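Side-chain contacts in putative PLP-dependent aminotransferase (Bacillus cereus ATCC 10987, PDB 3JU7), which probably acts as a pyridoxal-phosphate-dependent transaminase of the DegT/DnrJ/EryC1 family, though its substrate and exact reaction are not established: residues E262-L267 against Q363-L368; I105-D110 against N341-R346; W278-T283 against Q289-L294; V134-F139 against A162-G167. All blocks are in the same frame, centred on the assembly; numbering follows the deposited sequence.

Interaction 1: residues E262-L267 against Q363-L368; sequences EWYKQL and QIVICL
Helices 250-270 and 358-368 pack against each other through Tyr264 and Leu267 on the first and Ile364 and Val365 on the second. Their local axes run 10.1 Å apart at closest approach, with a crossing angle of -34°. Val365 uses both of its methyls: CG2 lies 3.8 Å from CD1 of Tyr264 and also meets CB of Leu267, while CG1, placed anti to the backbone N (chi1 172°), lies 3.5 Å from the carbonyl O of Leu267. Such apolar helix pairing, with no polar link between the two segments, belongs here to the C-terminal part of a fold type I PLP-enzyme chain, away from the lysine predicted to carry the cofactor. The Tyr264 ring swings out from its helix with an unusual chi1 of -107°, far from a staggered value, and slides past Val365 in the opposite sense. Its edge receives CG2 of Ile364, 4.1 Å from CE1. At the far end, Tyr264 OH sits among the Ile364 methyls, 3.5 Å from CD1. This hydroxyl is nevertheless satisfied, since it donates a hydrogen bond to the carbonyl O of Pro351, just beyond strand 347-350.

Interaction 2: residues I105-D110 against N341-R346; sequences IDISID and NKIAKR
Ile107 reaches helix 338-346 one residue after Asp106 has tied the same loop to the start of that helix, by a salt bridge to Arg339 and a hydrogen bond to Thr340 OG1. The branch of Ile107 that does the touching is CG1-CD1. With chi1 at 53°, CG1 is squeezed between the backbone N and the carbonyl carbon, and from there the chain extends to set CD1 4.0 Å from CG1 of Ile343. The contact thus joins the loop after strand 101-105, in the large alpha/beta part of the fold type I chain, to helix 338-346 of its C-terminal part. Two residues on, Ile109 approaches Ile343. Its CD1 comes 3.8 Å from CD1 of Ile343, the two side chains meeting at a slant, and it also lies 4.0 Å from CG of Lys342. On the backbone side, the carbonyl O of Ile109 is 3.5 Å from CD1 of Ile343. Ile343 thus meets both Ile107 and Ile109, its CG1 lying near CD1 of each, while Ile109 itself lies at the exposed margin. Lys342 contributes only the aliphatic base of its side chain; the remainder bends at three successive torsions and carries NZ to a salt bridge with Glu297.

Interaction 3: residues W278-T283 against Q289-L294; sequences WQLQKT and QFMPIL
Gln279 and Leu294 form an antiparallel hydrogen-bonded pair, their CA atoms 5.0 Å apart. The two bonds differ in quality. Leu294 N donates to Gln279 O over 2.7 Å, nearly straight at 177° and in the carbonyl plane, whereas the return bond from Gln279 N to Leu294 O, at 3.0 Å, bends to 157° with the donor tilted from the plane. A weaker CA-H...O contact from Trp278 CA reaches that same Leu294 O. Beyond this single bridge the chains part, and a water takes over, accepting from Gln281 N and donating to Pro292 O, each 2.8 Å away; it links the two backbones where no direct bond joins them.

Apolar packing flanks the bridge. Trp278 presents the edge of its six-membered ring to Ile293, with CE3 3.8 Å from CG2, and the two side chains cross at about a right angle. Gln279, its CG lodged between backbone N and carbonyl carbon (chi1 70°), slants across Leu294, with both CG (3.7 Å) and NE2 (3.4 Å) of Gln279 near CD1 of Leu294. Leu280 bends back through CD2, which lies 3.8 Å from the selenium of selenomethionine Met291 and also touches CG1 of Ile293.

Strand 291-294 turns its opposite backbone edge to strand 347-350, where Met291 and Ile293 bond to Leu350 and Val348. The arrangement is that of a small antiparallel sheet whose outer edge is briefly extended by one isolated beta bridge.

Interaction 4: residues V134-F139 against A162-G167; sequences VPYATF and AAPGFG
Ala137, at the centre of an inverse gamma turn, comes within 5.1 Å, CA to CA, of Ala162, the first residue of a type I beta turn closed by Gly165 N donating to Ala162 O. The methyl of Ala137 points at the other loop and meets that of Ala162, CB to CB at 4.3 Å. Beside them, Tyr136 lays its ring edge against Pro164: CD of the proline lies in the ring plane, 3.9 Å from CE1, and CG is equally far from OH, the two side chains crossing at about a right angle. With CG anti to the backbone N (chi1 166°), the ring lies over Thr138 CA, and its hydroxyl accepts a hydrogen bond from Phe139 N (3.1 Å, 165°). That bond, with Thr138 CA on one face, probably limits the ring's rotation beside Pro164. Backbone hydrogen bonds between Asp161 and both Pro135 and Ala137 hold the first loop beside the end of strand 159-161. The two loops follow strands 130-133 and 159-161 of the large alpha/beta domain of a fold type I PLP enzyme; in relatives such strand-end loops border the cofactor site, a role not established for these residues.

Overall arrangement
Interaction 3 lies between the others and touches all three. Trp278 packs on Leu368 and Met291 on Tyr264 of interaction 1; Leu294 packs on Ile343 of interaction 2, where Asp110 O probably also bonds Lys282 N; and Gln281 probably bonds Thr138 O of interaction 4. Interactions 1, 2 and 4 do not touch one another. Interaction 4 is the most central, about 3 Å from the chain's centre, and interaction 1 the most peripheral at about 25 Å, yet both are buried; only interaction 2 is partly open. Chemistry follows place: mainly van der Waals packing of aliphatic groups in 1 and 2, small apolar contacts between loops in 4, and backbone hydrogen bonds between the segments in 3 alone.

Interaction 1: residues E262-L267 against Q363-L368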
loop_
_atom_site.group_PDB
_atom_site.type_symbol
_atom_site.label_atom_id
_atom_site.label_comp_id
_atom_site.label_asym_id
_atom_site.label_seq_id
_atom_site.Cartn_x
_atom_site.Cartn_y
_atom_site.Cartn_z
ATOM N N GLU A 262 26.301 17.429 -13.430
ATOM C CA GLU A 262 27.558 17.901 -14.003
ATOM C C GLU A 262 27.627 19.427 -13.921
ATOM O O GLU A 262 28.658 19.980 -13.528
ATOM C CB GLU A 262 27.703 17.482 -15.489
ATOM C CG GLU A 262 27.846 15.953 -15.799
ATOM C CD GLU A 262 27.936 15.671 -17.316
ATOM O OE1 GLU A 262 28.507 16.514 -18.040
ATOM O OE2 GLU A 262 27.445 14.618 -17.797
ATOM N N TRP A 263 26.545 20.110 -14.301
ATOM C CA TRP A 263 26.519 21.569 -14.242
ATOM C C TRP A 263 26.712 22.075 -12.807
ATOM O O TRP A 263 27.413 23.063 -12.542
ATOM C CB TRP A 263 25.198 22.128 -14.773
ATOM C CG TRP A 263 25.010 22.043 -16.237
ATOM C CD1 TRP A 263 25.986 22.040 -17.197
ATOM C CD2 TRP A 263 23.757 22.029 -16.941
ATOM N NE1 TRP A 263 25.419 21.993 -18.437
ATOM C CE2 TRP A 263 24.055 21.989 -18.313
ATOM C CE3 TRP A 263 22.417 22.052 -16.541
ATOM C CZ2 TRP A 263 23.062 21.951 -19.289
ATOM C CZ3 TRP A 263 21.436 22.008 -17.507
ATOM C CH2 TRP A 263 21.758 21.950 -18.862
ATOM N N TYR A 264 26.043 21.422 -11.882
ATOM C CA TYR A 264 26.181 21.784 -10.493
ATOM C C TYR A 264 27.654 21.680 -10.078
ATOM O O TYR A 264 28.186 22.591 -9.442
ATOM C CB TYR A 264 25.313 20.877 -9.623
ATOM C CG TYR A 264 24.059 21.505 -9.043
ATOM C CD1 TYR A 264 24.138 22.572 -8.153
ATOM C CD2 TYR A 264 22.810 20.992 -9.332
ATOM C CE1 TYR A 264 22.998 23.121 -7.596
ATOM C CE2 TYR A 264 21.676 21.538 -8.784
ATOM C CZ TYR A 264 21.763 22.589 -7.906
ATOM O OH TYR A 264 20.610 23.085 -7.310
ATOM N N LYS A 265 28.308 20.586 -10.464
ATOM C CA LYS A 265 29.677 20.332 -10.038
ATOM C C LYS A 265 30.616 21.367 -10.627
ATOM O O LYS A 265 31.474 21.928 -9.929
ATOM C CB LYS A 265 30.110 18.917 -10.422
ATOM C CG LYS A 265 29.391 17.864 -9.598
ATOM C CD LYS A 265 29.596 16.410 -10.027
ATOM C CE LYS A 265 28.356 15.575 -9.646
ATOM N NZ LYS A 265 28.590 14.107 -9.591
ATOM N N GLN A 266 30.429 21.656 -11.904
ATOM C CA GLN A 266 31.269 22.637 -12.585
ATOM C C GLN A 266 31.087 24.029 -12.012
ATOM O O GLN A 266 32.065 24.745 -11.807
ATOM C CB GLN A 266 30.948 22.683 -14.075
ATOM C CG GLN A 266 31.358 21.446 -14.844
ATOM C CD GLN A 266 30.814 21.435 -16.279
ATOM O OE1 GLN A 266 29.662 21.812 -16.534
ATOM N NE2 GLN A 266 31.647 20.992 -17.219
ATOM N N LEU A 267 29.834 24.414 -11.782
ATOM C CA LEU A 267 29.528 25.751 -11.279
ATOM C C LEU A 267 29.975 25.924 -9.847
ATOM O O LEU A 267 30.402 27.017 -9.478
ATOM C CB LEU A 267 28.032 26.083 -11.395
ATOM C CG LEU A 267 27.537 26.405 -12.814
ATOM C CD1 LEU A 267 25.981 26.383 -12.916
ATOM C CD2 LEU A 267 28.128 27.746 -13.291
ATOM N N GLN A 363 22.066 30.514 -11.071
ATOM C CA GLN A 363 21.345 31.299 -10.067
ATOM C C GLN A 363 21.627 30.718 -8.704
ATOM O O GLN A 363 22.041 31.419 -7.799
ATOM C CB GLN A 363 19.819 31.219 -10.233
ATOM C CG GLN A 363 19.143 32.086 -11.301
ATOM C CD GLN A 363 17.599 32.140 -11.127
ATOM O OE1 GLN A 363 17.090 32.293 -10.004
ATOM N NE2 GLN A 363 16.864 32.028 -12.237
ATOM N N ILE A 364 21.382 29.417 -8.574
ATOM C CA ILE A 364 21.400 28.743 -7.285
ATOM C C ILE A 364 22.796 28.775 -6.701
ATOM O O ILE A 364 22.999 29.237 -5.584
ATOM C CB ILE A 364 20.867 27.284 -7.407
ATOM C CG1 ILE A 364 19.355 27.295 -7.711
ATOM C CG2 ILE A 364 21.130 26.476 -6.140
ATOM C CD1 ILE A 364 18.783 25.917 -8.135
ATOM N N VAL A 365 23.757 28.299 -7.474
ATOM C CA VAL A 365 25.128 28.234 -7.013
ATOM C C VAL A 365 25.634 29.612 -6.641
ATOM O O VAL A 365 26.260 29.759 -5.603
ATOM C CB VAL A 365 26.049 27.562 -8.043
ATOM C CG1 VAL A 365 27.512 27.694 -7.610
ATOM C CG2 VAL A 365 25.634 26.071 -8.222
ATOM N N ILE A 366 25.340 30.618 -7.468
ATOM C CA ILE A 366 25.706 32.010 -7.171
ATOM C C ILE A 366 25.150 32.490 -5.829
ATOM O O ILE A 366 25.841 33.175 -5.086
ATOM C CB ILE A 366 25.263 32.968 -8.294
ATOM C CG1 ILE A 366 26.168 32.787 -9.511
ATOM C CG2 ILE A 366 25.341 34.411 -7.827
ATOM C CD1 ILE A 366 25.740 33.576 -10.713
ATOM N N CYS A 367 23.908 32.130 -5.522
ATOM C CA CYS A 367 23.292 32.463 -4.230
ATOM C C CYS A 367 24.013 31.807 -3.065
ATOM O O CYS A 367 24.117 32.401 -1.995
ATOM C CB CYS A 367 21.822 32.025 -4.175
ATOM S SG CYS A 367 20.650 33.068 -5.082
ATOM N N LEU A 368 24.475 30.569 -3.248
ATOM C CA LEU A 368 25.279 29.919 -2.218
ATOM C C LEU A 368 26.570 30.719 -1.967
ATOM O O LEU A 368 26.978 30.911 -0.826
ATOM C CB LEU A 368 25.620 28.483 -2.605
ATOM C CG LEU A 368 24.494 27.477 -2.644
ATOM C CD1 LEU A 368 25.126 26.148 -2.834
ATOM C CD2 LEU A 368 23.677 27.483 -1.365
#

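Interaction 2: residues I105-D110 against N341-R346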
loop_
_atom_site.group_PDB
_atom_site.type_symbol
_atom_site.label_atom_id
_atom_site.label_comp_id
_atom_site.label_asym_id
_atom_site.label_seq_id
_atom_site.Cartn_x
_atom_site.Cartn_y
_atom_site.Cartn_z
ATOM N N ILE A 105 22.539 3.452 14.280
ATOM C CA ILE A 105 23.979 3.292 14.137
ATOM C C ILE A 105 24.517 4.551 13.418
ATOM O O ILE A 105 23.988 4.962 12.350
ATOM C CB ILE A 105 24.290 2.017 13.274
ATOM C CG1 ILE A 105 23.553 0.780 13.821
ATOM C CG2 ILE A 105 25.843 1.749 13.071
ATOM C CD1 ILE A 105 23.826 0.420 15.268
ATOM N N ASP A 106 25.603 5.119 13.954
ATOM C CA ASP A 106 26.244 6.283 13.342
ATOM C C ASP A 106 26.731 6.051 11.898
ATOM O O ASP A 106 26.961 4.905 11.475
ATOM C CB ASP A 106 27.434 6.702 14.169
ATOM C CG ASP A 106 27.646 8.196 14.158
ATOM O OD1 ASP A 106 26.731 8.945 13.700
ATOM O OD2 ASP A 106 28.712 8.605 14.661
ATOM N N ILE A 107 26.915 7.146 11.166
ATOM C CA ILE A 107 27.373 7.082 9.762
ATOM C C ILE A 107 28.836 7.575 9.631
ATOM O O ILE A 107 29.339 8.269 10.502
ATOM C CB ILE A 107 26.451 7.937 8.830
ATOM C CG1 ILE A 107 26.303 9.399 9.335
ATOM C CG2 ILE A 107 25.044 7.331 8.733
ATOM C CD1 ILE A 107 25.766 10.363 8.258
ATOM N N SER A 108 29.503 7.199 8.542
ATOM C CA SER A 108 30.759 7.809 8.176
ATOM C C SER A 108 30.541 9.260 7.757
ATOM O O SER A 108 29.559 9.591 7.111
ATOM C CB SER A 108 31.439 7.020 7.069
ATOM O OG SER A 108 31.843 5.754 7.585
ATOM N N ILE A 109 31.472 10.120 8.143
ATOM C CA ILE A 109 31.373 11.549 7.886
ATOM C C ILE A 109 31.503 11.890 6.402
ATOM O O ILE A 109 31.035 12.940 5.990
ATOM C CB ILE A 109 32.425 12.340 8.699
ATOM C CG1 ILE A 109 31.914 13.755 8.991
ATOM C CG2 ILE A 109 33.817 12.305 7.990
ATOM C CD1 ILE A 109 30.870 13.854 10.158
ATOM N N ASP A 110 32.056 10.984 5.596
ATOM C CA ASP A 110 32.273 11.265 4.171
ATOM C C ASP A 110 31.307 10.633 3.180
ATOM O O ASP A 110 30.828 11.318 2.272
ATOM C CB ASP A 110 33.714 10.926 3.767
ATOM C CG ASP A 110 34.133 9.509 4.146
ATOM O OD1 ASP A 110 33.319 8.709 4.683
ATOM O OD2 ASP A 110 35.305 9.219 3.905
ATOM N N ASN A 341 24.881 13.667 13.877
ATOM C CA ASN A 341 24.523 15.009 14.332
ATOM C C ASN A 341 25.234 16.085 13.543
ATOM O O ASN A 341 24.642 17.095 13.140
ATOM C CB ASN A 341 24.813 15.189 15.834
ATOM C CG ASN A 341 23.864 14.373 16.691
ATOM O OD1 ASN A 341 22.826 13.902 16.202
ATOM N ND2 ASN A 341 24.199 14.204 17.969
ATOM N N LYS A 342 26.513 15.870 13.327
ATOM C CA LYS A 342 27.299 16.829 12.598
ATOM C C LYS A 342 26.779 16.963 11.157
ATOM O O LYS A 342 26.536 18.076 10.688
ATOM C CB LYS A 342 28.791 16.439 12.645
ATOM C CG LYS A 342 29.696 17.286 11.780
ATOM C CD LYS A 342 29.688 18.745 12.180
ATOM C CE LYS A 342 30.499 18.988 13.409
ATOM N NZ LYS A 342 31.951 18.806 13.051
ATOM N N ILE A 343 26.601 15.841 10.463
ATOM C CA ILE A 343 26.125 15.884 9.071
ATOM C C ILE A 343 24.720 16.507 8.992
ATOM O O ILE A 343 24.364 17.129 8.008
ATOM C CB ILE A 343 26.131 14.466 8.438
ATOM C CG1 ILE A 343 27.577 13.977 8.276
ATOM C CG2 ILE A 343 25.386 14.428 7.060
ATOM C CD1 ILE A 343 28.481 14.902 7.408
ATOM N N ALA A 344 23.922 16.343 10.037
ATOM C CA ALA A 344 22.573 16.899 10.076
ATOM C C ALA A 344 22.630 18.406 10.351
ATOM O O ALA A 344 21.659 19.092 10.089
ATOM C CB ALA A 344 21.709 16.177 11.121
ATOM N N LYS A 345 23.749 18.923 10.861
ATOM C CA LYS A 345 23.912 20.396 10.995
ATOM C C LYS A 345 24.409 21.057 9.717
ATOM O O LYS A 345 24.302 22.266 9.568
ATOM C CB LYS A 345 24.899 20.751 12.112
ATOM C CG LYS A 345 24.431 20.388 13.496
ATOM N N ARG A 346 24.966 20.267 8.801
ATOM C CA ARG A 346 25.621 20.769 7.604
ATOM C C ARG A 346 24.909 20.429 6.298
ATOM O O ARG A 346 25.102 21.118 5.303
ATOM C CB ARG A 346 27.067 20.233 7.533
ATOM C CG ARG A 346 27.994 20.763 8.634
ATOM C CD ARG A 346 29.409 20.284 8.426
ATOM N NE ARG A 346 29.964 20.761 7.170
ATOM C CZ ARG A 346 31.016 20.250 6.526
ATOM N NH1 ARG A 346 31.691 19.211 6.995
ATOM N NH2 ARG A 346 31.415 20.805 5.384
#

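Interaction 3: residues W278-T283 against Q289-L294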
loop_
_atom_site.group_PDB
_atom_site.type_symbol
_atom_site.label_atom_id
_atom_site.label_comp_id
_atom_site.label_asym_id
_atom_site.label_seq_id
_atom_site.Cartn_x
_atom_site.Cartn_y
_atom_site.Cartn_z
ATOM N N TRP A 278 32.431 23.871 1.077
ATOM C CA TRP A 278 31.245 23.104 0.708
ATOM C C TRP A 278 31.716 21.754 0.214
ATOM O O TRP A 278 32.716 21.683 -0.487
ATOM C CB TRP A 278 30.453 23.798 -0.387
ATOM C CG TRP A 278 29.840 25.081 0.030
ATOM C CD1 TRP A 278 30.463 26.261 0.165
ATOM C CD2 TRP A 278 28.473 25.304 0.376
ATOM N NE1 TRP A 278 29.581 27.224 0.582
ATOM C CE2 TRP A 278 28.347 26.663 0.714
ATOM C CE3 TRP A 278 27.344 24.486 0.441
ATOM C CZ2 TRP A 278 27.143 27.230 1.105
ATOM C CZ3 TRP A 278 26.142 25.048 0.837
ATOM C CH2 TRP A 278 26.048 26.412 1.153
ATOM N N GLN A 279 31.016 20.677 0.569
ATOM C CA GLN A 279 31.431 19.357 0.086
ATOM C C GLN A 279 30.325 18.385 -0.251
ATOM O O GLN A 279 29.257 18.350 0.386
ATOM C CB GLN A 279 32.440 18.694 1.043
ATOM C CG GLN A 279 31.902 18.266 2.342
ATOM C CD GLN A 279 32.986 17.647 3.227
ATOM O OE1 GLN A 279 34.055 18.261 3.489
ATOM N NE2 GLN A 279 32.709 16.421 3.713
ATOM N N LEU A 280 30.647 17.573 -1.253
ATOM C CA LEU A 280 29.753 16.598 -1.824
ATOM C C LEU A 280 30.001 15.235 -1.196
ATOM O O LEU A 280 30.997 15.035 -0.485
ATOM C CB LEU A 280 29.962 16.543 -3.342
ATOM C CG LEU A 280 29.756 17.890 -4.050
ATOM C CD1 LEU A 280 30.401 17.876 -5.423
ATOM C CD2 LEU A 280 28.273 18.248 -4.133
ATOM N N GLN A 281 29.088 14.301 -1.449
ATOM C CA GLN A 281 29.202 12.938 -0.909
ATOM C C GLN A 281 30.405 12.200 -1.505
ATOM O O GLN A 281 30.671 12.304 -2.692
ATOM C CB GLN A 281 27.910 12.179 -1.205
ATOM C CG GLN A 281 27.790 10.769 -0.626
ATOM C CD GLN A 281 26.388 10.190 -0.899
ATOM O OE1 GLN A 281 25.719 10.624 -1.831
ATOM N NE2 GLN A 281 25.954 9.229 -0.095
ATOM N N LYS A 282 31.132 11.453 -0.691
ATOM C CA LYS A 282 32.214 10.638 -1.209
ATOM C C LYS A 282 31.597 9.325 -1.693
ATOM O O LYS A 282 31.272 8.440 -0.888
ATOM C CB LYS A 282 33.285 10.404 -0.151
ATOM N N THR A 283 31.390 9.204 -2.999
ATOM C CA THR A 283 30.825 7.974 -3.564
ATOM C C THR A 283 31.247 7.766 -5.020
ATOM O O THR A 283 31.560 8.721 -5.712
ATOM C CB THR A 283 29.251 7.933 -3.399
ATOM O OG1 THR A 283 28.753 6.660 -3.826
ATOM C CG2 THR A 283 28.544 9.054 -4.161
ATOM N N GLN A 289 18.185 12.748 -7.094
ATOM C CA GLN A 289 16.830 13.211 -6.846
ATOM C C GLN A 289 16.861 14.725 -6.597
ATOM O O GLN A 289 15.925 15.435 -6.894
ATOM C CB GLN A 289 16.345 12.499 -5.582
ATOM C CG GLN A 289 14.951 12.706 -5.197
ATOM C CD GLN A 289 14.592 11.871 -3.997
ATOM O OE1 GLN A 289 13.464 11.925 -3.524
ATOM N NE2 GLN A 289 15.566 11.112 -3.469
ATOM N N PHE A 290 17.934 15.162 -5.961
ATOM C CA PHE A 290 18.228 16.562 -5.638
ATOM C C PHE A 290 19.759 16.591 -5.461
ATOM O O PHE A 290 20.408 15.553 -5.645
ATOM C CB PHE A 290 17.505 17.033 -4.364
ATOM C CG PHE A 290 17.586 16.071 -3.203
ATOM C CD1 PHE A 290 18.701 16.062 -2.357
ATOM C CD2 PHE A 290 16.532 15.186 -2.939
ATOM C CE1 PHE A 290 18.767 15.176 -1.256
ATOM C CE2 PHE A 290 16.566 14.300 -1.840
ATOM C CZ PHE A 290 17.676 14.290 -0.984
HETATM N N MSE A 291 20.334 17.760 -5.167
HETATM C CA MSE A 291 21.781 17.891 -5.070
HETATM C C MSE A 291 22.126 18.039 -3.584
HETATM O O MSE A 291 21.908 19.098 -2.984
HETATM C CB MSE A 291 22.284 19.078 -5.920
HETATM C CG MSE A 291 23.747 19.448 -5.704
HETATM SE SE MSE A 291 24.982 17.987 -5.920
HETATM C CE MSE A 291 24.639 17.689 -7.767
ATOM N N PRO A 292 22.618 16.963 -2.969
ATOM C CA PRO A 292 23.006 17.058 -1.572
ATOM C C PRO A 292 24.398 17.671 -1.424
ATOM O O PRO A 292 25.288 17.379 -2.233
ATOM C CB PRO A 292 22.994 15.601 -1.084
ATOM C CG PRO A 292 22.581 14.772 -2.241
ATOM C CD PRO A 292 22.792 15.598 -3.477
ATOM N N ILE A 293 24.578 18.513 -0.407
ATOM C CA ILE A 293 25.863 19.153 -0.195
ATOM C C ILE A 293 26.003 19.566 1.263
ATOM O O ILE A 293 25.011 19.902 1.927
ATOM C CB ILE A 293 26.064 20.370 -1.140
ATOM C CG1 ILE A 293 27.547 20.767 -1.201
ATOM C CG2 ILE A 293 25.195 21.558 -0.703
ATOM C CD1 ILE A 293 27.864 21.749 -2.287
ATOM N N LEU A 294 27.222 19.480 1.783
ATOM C CA LEU A 294 27.470 19.954 3.125
ATOM C C LEU A 294 27.880 21.396 2.984
ATOM O O LEU A 294 28.703 21.732 2.125
ATOM C CB LEU A 294 28.572 19.168 3.822
ATOM C CG LEU A 294 28.417 17.654 3.997
ATOM C CD1 LEU A 294 29.568 17.143 4.916
ATOM C CD2 LEU A 294 27.034 17.267 4.511
HETATM O O HOH W 1 26.744 15.023 -2.777
#

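Interaction 4: residues V134-F139 against A162-G167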
loop_
_atom_site.group_PDB
_atom_site.type_symbol
_atom_site.label_atom_id
_atom_site.label_comp_id
_atom_site.label_asym_id
_atom_site.label_seq_id
_atom_site.Cartn_x
_atom_site.Cartn_y
_atom_site.Cartn_z
ATOM N N VAL A 134 19.302 -3.004 8.253
ATOM C CA VAL A 134 18.644 -2.291 7.162
ATOM C C VAL A 134 19.475 -1.050 6.829
ATOM O O VAL A 134 19.219 0.041 7.346
ATOM C CB VAL A 134 17.194 -1.924 7.554
ATOM C CG1 VAL A 134 16.412 -1.293 6.370
ATOM C CG2 VAL A 134 16.473 -3.159 8.093
ATOM N N PRO A 135 20.493 -1.219 5.980
ATOM C CA PRO A 135 21.254 -0.045 5.567
ATOM C C PRO A 135 20.485 0.759 4.523
ATOM O O PRO A 135 19.585 0.220 3.830
ATOM C CB PRO A 135 22.536 -0.644 4.964
ATOM C CG PRO A 135 22.128 -1.974 4.499
ATOM C CD PRO A 135 21.006 -2.453 5.355
ATOM N N TYR A 136 20.820 2.044 4.446
ATOM C CA TYR A 136 20.287 2.935 3.400
ATOM C C TYR A 136 21.391 3.386 2.434
ATOM O O TYR A 136 22.418 3.878 2.856
ATOM C CB TYR A 136 19.638 4.114 4.085
ATOM C CG TYR A 136 19.327 5.300 3.221
ATOM C CD1 TYR A 136 18.728 5.158 1.989
ATOM C CD2 TYR A 136 19.580 6.583 3.679
ATOM C CE1 TYR A 136 18.429 6.277 1.210
ATOM C CE2 TYR A 136 19.283 7.698 2.905
ATOM C CZ TYR A 136 18.717 7.549 1.675
ATOM O OH TYR A 136 18.455 8.679 0.895
ATOM N N ALA A 137 21.186 3.202 1.139
ATOM C CA ALA A 137 22.174 3.601 0.141
ATOM C C ALA A 137 21.986 5.108 -0.101
ATOM O O ALA A 137 21.449 5.560 -1.129
ATOM C CB ALA A 137 22.008 2.788 -1.131
ATOM N N THR A 138 22.457 5.869 0.878
ATOM C CA THR A 138 22.192 7.300 1.000
ATOM C C THR A 138 22.281 8.063 -0.307
ATOM O O THR A 138 23.298 7.992 -1.016
ATOM C CB THR A 138 23.184 7.933 2.022
ATOM O OG1 THR A 138 23.131 7.168 3.218
ATOM C CG2 THR A 138 22.882 9.404 2.298
ATOM N N PHE A 139 21.184 8.763 -0.592
ATOM C CA PHE A 139 21.039 9.678 -1.738
ATOM C C PHE A 139 21.265 9.010 -3.105
ATOM O O PHE A 139 21.787 9.622 -4.034
ATOM C CB PHE A 139 21.909 10.916 -1.551
ATOM C CG PHE A 139 21.686 11.669 -0.212
ATOM C CD1 PHE A 139 20.433 11.866 0.307
ATOM C CD2 PHE A 139 22.754 12.243 0.450
ATOM C CE1 PHE A 139 20.241 12.583 1.480
ATOM C CE2 PHE A 139 22.574 12.960 1.604
ATOM C CZ PHE A 139 21.311 13.129 2.125
ATOM N N ALA A 162 17.230 1.236 -0.793
ATOM C CA ALA A 162 17.808 1.944 -1.911
ATOM C C ALA A 162 16.671 2.688 -2.611
ATOM O O ALA A 162 16.627 2.749 -3.833
ATOM C CB ALA A 162 18.494 0.938 -2.871
ATOM N N ALA A 163 15.739 3.220 -1.818
ATOM C CA ALA A 163 14.513 3.856 -2.331
ATOM C C ALA A 163 14.760 4.791 -3.497
ATOM O O ALA A 163 14.064 4.711 -4.494
ATOM C CB ALA A 163 13.743 4.588 -1.202
ATOM N N PRO A 164 15.782 5.666 -3.406
ATOM C CA PRO A 164 15.974 6.588 -4.526
ATOM C C PRO A 164 16.977 6.181 -5.615
ATOM O O PRO A 164 17.343 7.007 -6.448
ATOM C CB PRO A 164 16.438 7.872 -3.833
ATOM C CG PRO A 164 17.007 7.463 -2.548
ATOM C CD PRO A 164 16.525 6.096 -2.198
ATOM N N GLY A 165 17.387 4.923 -5.635
ATOM C CA GLY A 165 18.546 4.519 -6.422
ATOM C C GLY A 165 18.253 3.634 -7.599
ATOM O O GLY A 165 19.178 3.106 -8.165
ATOM N N PHE A 166 16.994 3.463 -7.993
ATOM C CA PHE A 166 16.732 2.647 -9.171
ATOM C C PHE A 166 17.314 3.330 -10.388
ATOM O O PHE A 166 17.149 4.521 -10.579
ATOM C CB PHE A 166 15.237 2.423 -9.357
ATOM C CG PHE A 166 14.908 1.358 -10.319
ATOM C CD1 PHE A 166 15.160 0.030 -10.008
ATOM C CD2 PHE A 166 14.341 1.668 -11.557
ATOM C CE1 PHE A 166 14.855 -0.970 -10.907
ATOM C CE2 PHE A 166 14.041 0.685 -12.458
ATOM C CZ PHE A 166 14.299 -0.646 -12.145
ATOM N N GLY A 167 17.928 2.543 -11.256
ATOM C CA GLY A 167 18.570 3.055 -12.433
ATOM C C GLY A 167 20.023 3.385 -12.200
ATOM O O GLY A 167 20.683 3.809 -13.113
#